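PDB 5DJS: tetratricopeptide TPR_2 repeat protein from Thermobaculum terrenum, which is of undetermined function but joins tetratricopeptide repeats to a family 41 glycosyltransferase-like module of the GT-B type, with uridine-5'-diphosphate bound in its pocket. Local coordinates for residues Tyr308-Trp320 with Gly421-Val433. The protein carries 1 engineered substitution. Sequence-based numbering, arbitrary orientation.
With UDP (uridine-5'-diphosphate), chain E.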
loop_
_atom_site.group_PDB
_atom_site.type_symbol
_atom_site.label_atom_id
_atom_site.label_comp_id
_atom_site.label_asym_id
_atom_site.label_seq_id
_atom_site.Cartn_x
_atom_site.Cartn_y
_atom_site.Cartn_z
ATOM N N TYR A 308 -8.529 6.695 -10.928
ATOM C CA TYR A 308 -8.449 5.222 -10.932
ATOM C C TYR A 308 -9.074 4.504 -9.726
ATOM O O TYR A 308 -8.993 3.286 -9.661
ATOM C CB TYR A 308 -6.998 4.761 -11.140
ATOM C CG TYR A 308 -6.114 4.699 -9.890
ATOM C CD1 TYR A 308 -5.821 5.847 -9.138
ATOM C CD2 TYR A 308 -5.537 3.493 -9.489
ATOM C CE1 TYR A 308 -5.006 5.785 -8.019
ATOM C CE2 TYR A 308 -4.716 3.423 -8.371
ATOM C CZ TYR A 308 -4.453 4.568 -7.637
ATOM O OH TYR A 308 -3.636 4.494 -6.532
ATOM N N LEU A 309 -9.689 5.239 -8.794
ATOM C CA LEU A 309 -10.310 4.664 -7.604
ATOM C C LEU A 309 -11.657 5.330 -7.322
ATOM O O LEU A 309 -11.883 6.453 -7.778
ATOM C CB LEU A 309 -9.403 4.896 -6.402
ATOM C CG LEU A 309 -7.977 4.366 -6.491
ATOM C CD1 LEU A 309 -7.154 4.859 -5.323
ATOM C CD2 LEU A 309 -8.003 2.862 -6.484
ATOM N N PRO A 310 -12.543 4.655 -6.551
ATOM C CA PRO A 310 -13.790 5.288 -6.104
ATOM C C PRO A 310 -13.593 6.219 -4.892
ATOM O O PRO A 310 -13.110 5.781 -3.845
ATOM C CB PRO A 310 -14.678 4.088 -5.735
ATOM C CG PRO A 310 -13.723 3.028 -5.297
ATOM C CD PRO A 310 -12.437 3.264 -6.055
ATOM N N CYS A 311 -13.999 7.481 -5.042
ATOM C CA CYS A 311 -13.806 8.545 -4.036
ATOM C C CYS A 311 -14.977 8.795 -3.055
ATOM O O CYS A 311 -14.910 9.722 -2.234
ATOM C CB CYS A 311 -13.471 9.844 -4.763
ATOM S SG CYS A 311 -11.988 9.741 -5.784
ATOM N N ASN A 312 -16.037 7.992 -3.117
ATOM C CA ASN A 312 -17.162 8.167 -2.186
ATOM C C ASN A 312 -16.761 7.817 -0.749
ATOM O O ASN A 312 -16.138 6.781 -0.527
ATOM C CB ASN A 312 -18.386 7.342 -2.623
ATOM C CG ASN A 312 -18.142 5.846 -2.555
ATOM O OD1 ASN A 312 -17.209 5.343 -3.166
ATOM N ND2 ASN A 312 -18.954 5.139 -1.787
ATOM N N PRO A 313 -17.117 8.668 0.232
ATOM C CA PRO A 313 -16.644 8.467 1.601
ATOM C C PRO A 313 -17.478 7.458 2.373
ATOM O O PRO A 313 -18.598 7.173 1.970
ATOM C CB PRO A 313 -16.840 9.841 2.218
ATOM C CG PRO A 313 -18.111 10.302 1.593
ATOM C CD PRO A 313 -18.086 9.779 0.175
ATOM N N PRO A 314 -16.956 6.949 3.498
ATOM C CA PRO A 314 -17.758 6.034 4.305
ATOM C C PRO A 314 -18.948 6.748 4.974
ATOM O O PRO A 314 -18.979 7.987 5.025
ATOM C CB PRO A 314 -16.756 5.513 5.346
ATOM C CG PRO A 314 -15.746 6.599 5.467
ATOM C CD PRO A 314 -15.625 7.188 4.091
ATOM N N PRO A 315 -19.928 5.973 5.478
ATOM C CA PRO A 315 -21.086 6.596 6.121
ATOM C C PRO A 315 -20.748 7.281 7.460
ATOM O O PRO A 315 -21.287 8.349 7.744
ATOM C CB PRO A 315 -22.054 5.420 6.317
ATOM C CG PRO A 315 -21.174 4.215 6.410
ATOM C CD PRO A 315 -19.983 4.495 5.540
ATOM N N ASP A 316 -19.838 6.696 8.243
ATOM C CA ASP A 316 -19.487 7.204 9.584
ATOM C C ASP A 316 -18.445 8.351 9.573
ATOM O O ASP A 316 -17.556 8.397 10.434
ATOM C CB ASP A 316 -19.024 6.032 10.487
ATOM C CG ASP A 316 -17.743 5.342 9.983
ATOM O OD1 ASP A 316 -17.469 5.383 8.763
ATOM O OD2 ASP A 316 -17.012 4.753 10.809
ATOM N N LEU A 317 -18.584 9.294 8.635
ATOM C CA LEU A 317 -17.588 10.359 8.440
ATOM C C LEU A 317 -17.743 11.422 9.533
ATOM O O LEU A 317 -18.855 11.920 9.720
ATOM C CB LEU A 317 -17.750 11.012 7.061
ATOM C CG LEU A 317 -16.466 11.598 6.461
ATOM C CD1 LEU A 317 -15.556 10.475 5.992
ATOM C CD2 LEU A 317 -16.763 12.539 5.307
ATOM N N PRO A 318 -16.646 11.779 10.250
ATOM C CA PRO A 318 -16.744 12.684 11.414
ATOM C C PRO A 318 -17.494 13.991 11.216
ATOM O O PRO A 318 -18.111 14.482 12.167
ATOM C CB PRO A 318 -15.284 12.990 11.736
ATOM C CG PRO A 318 -14.585 11.744 11.357
ATOM C CD PRO A 318 -15.261 11.297 10.085
ATOM N N GLY A 319 -17.437 14.561 10.014
ATOM C CA GLY A 319 -18.137 15.813 9.744
ATOM C C GLY A 319 -17.325 17.002 10.239
ATOM O O GLY A 319 -16.692 16.969 11.308
ATOM N N TRP A 320 -17.378 18.071 9.455
ATOM C CA TRP A 320 -16.416 19.159 9.555
ATOM C C TRP A 320 -16.684 20.012 10.787
ATOM O O TRP A 320 -17.831 20.171 11.202
ATOM C CB TRP A 320 -16.479 20.032 8.299
ATOM C CG TRP A 320 -16.163 19.322 7.007
ATOM C CD1 TRP A 320 -16.029 17.969 6.802
ATOM C CD2 TRP A 320 -15.976 19.935 5.729
ATOM N NE1 TRP A 320 -15.751 17.716 5.482
ATOM C CE2 TRP A 320 -15.715 18.903 4.800
ATOM C CE3 TRP A 320 -16.003 21.259 5.277
ATOM C CZ2 TRP A 320 -15.484 19.152 3.446
ATOM C CZ3 TRP A 320 -15.769 21.511 3.929
ATOM C CH2 TRP A 320 -15.515 20.459 3.029
ATOM N N GLY A 421 1.330 9.770 -1.647
ATOM C CA GLY A 421 0.261 9.147 -0.900
ATOM C C GLY A 421 -0.977 9.003 -1.765
ATOM O O GLY A 421 -0.997 9.443 -2.911
ATOM N N CYS A 422 -2.006 8.369 -1.225
ATOM C CA CYS A 422 -3.216 8.126 -1.986
ATOM C C CYS A 422 -4.421 8.229 -1.087
ATOM O O CYS A 422 -5.186 9.182 -1.194
ATOM C CB CYS A 422 -3.159 6.757 -2.665
ATOM S SG CYS A 422 -4.664 6.320 -3.554
ATOM N N THR A 423 -4.571 7.280 -0.174
ATOM C CA THR A 423 -5.775 7.256 0.639
ATOM C C THR A 423 -5.717 8.344 1.722
ATOM O O THR A 423 -6.768 8.877 2.083
ATOM C CB THR A 423 -6.208 5.839 1.150
ATOM O OG1 THR A 423 -6.443 5.868 2.557
ATOM C CG2 THR A 423 -5.215 4.722 0.821
ATOM N N THR A 424 -4.523 8.722 2.193
ATOM C CA THR A 424 -4.416 9.839 3.152
ATOM C C THR A 424 -4.802 11.149 2.470
ATOM O O THR A 424 -5.462 11.998 3.066
ATOM C CB THR A 424 -3.015 10.006 3.800
ATOM O OG1 THR A 424 -2.059 10.381 2.809
ATOM C CG2 THR A 424 -2.557 8.742 4.507
ATOM N N SER A 425 -4.397 11.305 1.215
ATOM C CA SER A 425 -4.772 12.499 0.443
ATOM C C SER A 425 -6.277 12.588 0.232
ATOM O O SER A 425 -6.869 13.658 0.411
ATOM C CB SER A 425 -4.059 12.518 -0.902
ATOM O OG SER A 425 -2.688 12.311 -0.683
ATOM N N LEU A 426 -6.886 11.460 -0.135
ATOM C CA LEU A 426 -8.329 11.394 -0.307
ATOM C C LEU A 426 -9.040 11.667 1.024
ATOM O O LEU A 426 -10.031 12.397 1.060
ATOM C CB LEU A 426 -8.741 10.042 -0.880
ATOM C CG LEU A 426 -10.237 9.807 -1.073
ATOM C CD1 LEU A 426 -10.816 10.731 -2.128
ATOM C CD2 LEU A 426 -10.470 8.358 -1.454
ATOM N N GLU A 427 -8.522 11.098 2.108
ATOM C CA GLU A 427 -9.077 11.344 3.435
ATOM C C GLU A 427 -9.054 12.820 3.815
ATOM O O GLU A 427 -9.994 13.308 4.439
ATOM C CB GLU A 427 -8.336 10.523 4.493
ATOM C CG GLU A 427 -8.716 9.048 4.484
ATOM C CD GLU A 427 -7.852 8.200 5.388
ATOM O OE1 GLU A 427 -6.746 8.642 5.792
ATOM O OE2 GLU A 427 -8.292 7.076 5.693
ATOM N N ALA A 428 -7.977 13.514 3.450
ATOM C CA ALA A 428 -7.847 14.950 3.704
ATOM C C ALA A 428 -8.950 15.716 2.986
ATOM O O ALA A 428 -9.699 16.471 3.616
ATOM C CB ALA A 428 -6.475 15.459 3.270
ATOM N N LEU A 429 -9.066 15.491 1.679
ATOM C CA LEU A 429 -10.111 16.133 0.879
ATOM C C LEU A 429 -11.514 15.876 1.450
ATOM O O LEU A 429 -12.307 16.805 1.550
ATOM C CB LEU A 429 -10.052 15.695 -0.593
ATOM C CG LEU A 429 -8.772 15.920 -1.420
ATOM C CD1 LEU A 429 -9.079 15.817 -2.906
ATOM C CD2 LEU A 429 -8.087 17.244 -1.129
ATOM N N TRP A 430 -11.801 14.641 1.860
ATOM C CA TRP A 430 -13.082 14.318 2.526
ATOM C C TRP A 430 -13.400 15.224 3.731
ATOM O O TRP A 430 -14.579 15.483 4.017
ATOM C CB TRP A 430 -13.126 12.853 3.005
ATOM C CG TRP A 430 -13.312 11.796 1.933
ATOM C CD1 TRP A 430 -13.821 11.962 0.669
ATOM C CD2 TRP A 430 -13.027 10.398 2.068
ATOM N NE1 TRP A 430 -13.843 10.759 0.008
ATOM C CE2 TRP A 430 -13.362 9.782 0.843
ATOM C CE3 TRP A 430 -12.501 9.608 3.101
ATOM C CZ2 TRP A 430 -13.189 8.406 0.624
ATOM C CZ3 TRP A 430 -12.338 8.234 2.886
ATOM C CH2 TRP A 430 -12.682 7.652 1.658
ATOM N N MET A 431 -12.351 15.675 4.431
ATOM C CA MET A 431 -12.463 16.607 5.566
ATOM C C MET A 431 -12.222 18.091 5.205
ATOM O O MET A 431 -11.942 18.920 6.081
ATOM C CB MET A 431 -11.490 16.168 6.669
ATOM C CG MET A 431 -11.723 14.753 7.176
ATOM S SD MET A 431 -13.405 14.457 7.757
ATOM C CE MET A 431 -13.534 15.595 9.137
ATOM N N GLY A 432 -12.346 18.430 3.925
ATOM C CA GLY A 432 -12.202 19.805 3.481
ATOM C C GLY A 432 -10.841 20.433 3.691
ATOM O O GLY A 432 -10.754 21.652 3.838
ATOM N N VAL A 433 -9.790 19.607 3.692
ATOM C CA VAL A 433 -8.413 20.070 3.811
ATOM C C VAL A 433 -7.760 19.929 2.433
ATOM O O VAL A 433 -7.778 18.838 1.862
ATOM C CB VAL A 433 -7.631 19.245 4.860
ATOM C CG1 VAL A 433 -6.189 19.739 4.997
ATOM C CG2 VAL A 433 -8.321 19.317 6.214
HETATM N N1 UDP E . -4.463 5.066 9.270
HETATM C C2 UDP E . -4.910 4.913 10.615
HETATM N N3 UDP E . -4.175 5.412 11.627
HETATM C C4 UDP E . -3.022 6.060 11.392
HETATM C C5 UDP E . -2.556 6.234 10.095
HETATM C C6 UDP E . -3.302 5.723 9.040
HETATM O O2 UDP E . -5.979 4.316 10.886
HETATM O O4 UDP E . -2.357 6.512 12.336
HETATM C "C1'" UDP E . -5.267 4.526 8.152
HETATM C "C2'" UDP E . -5.762 5.673 7.292
HETATM O "O2'" UDP E . -7.139 5.419 7.005
HETATM C "C3'" UDP E . -4.841 5.662 6.077
HETATM C "C4'" UDP E . -4.309 4.232 5.991
HETATM O "O4'" UDP E . -4.528 3.650 7.285
HETATM O "O3'" UDP E . -5.506 6.039 4.879
HETATM C "C5'" UDP E . -2.828 4.083 5.643
HETATM O "O5'" UDP E . -2.355 5.079 4.738
HETATM P PA UDP E . -0.760 5.267 4.522
HETATM O O1A UDP E . -0.230 3.955 3.995
HETATM O O2A UDP E . -0.206 5.855 5.800
HETATM O O3A UDP E . -0.558 6.402 3.385
HETATM P PB UDP E . -1.213 6.351 1.908
HETATM O O1B UDP E . -2.667 6.033 2.102
HETATM O O2B UDP E . -1.031 7.744 1.401
HETATM O O3B UDP E . -0.417 5.306 1.165
#
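The indole N-H groups of Trp430 and Trp320 tie the loop 308-320 to the helix 423-430. Trp430 NE1 donates a hydrogen bond to Cys311 O at 2.7 Å (N-H...O 155°), the acceptor lying close to the indole plane. In the reverse direction, Trp320 NE1 donates to Trp430 O at 2.9 Å, again near its own ring plane, so Trp430 is gripped by side chain and backbone alike. With CG anti to its carbonyl carbon (chi1 -74°), the Trp430 indole stands between Leu426, on one face, and two loop prolines on the other: Pro313 CB sits 3.7 Å above the centroid of the five-membered ring of Trp430, nearly on its normal, and Pro314 CD covers the six-membered ring, both as CH-pi contacts.

The second indole lies across the helix end. Gly432 CA is 3.7 Å from the centroid of the six-membered ring of Trp320; Gly432, with positive phi, is the C' residue of a Schellman motif in which Val433 N hydrogen-bonds to Ala428 O and Gly432 N hydrogen-bonds to Leu429 O. Met431, bent at chi2 and chi3, brings CE to 4.1 Å from Pro318 CB, while its sulfur makes an oblique Met-aromatic contact with Trp320. Toward the helix start, Leu426 CD1 meets Cys311 CB, and Leu309 CD1 packs on Cys422 SG.

At that start Cys422, the N-cap residue, hydrogen-bonds through its backbone N-H to O2B of UDP (N to O2B 2.9 Å), and Thr424 N reaches O1B; further along, Glu427 faces the ribose and is salt-bridged to Arg400. The loop thus holds the apolar flank and C-terminal end of a helix whose N-terminus meets the beta-phosphate of UDP, where the helix dipole would probably help stabilise the negative charge.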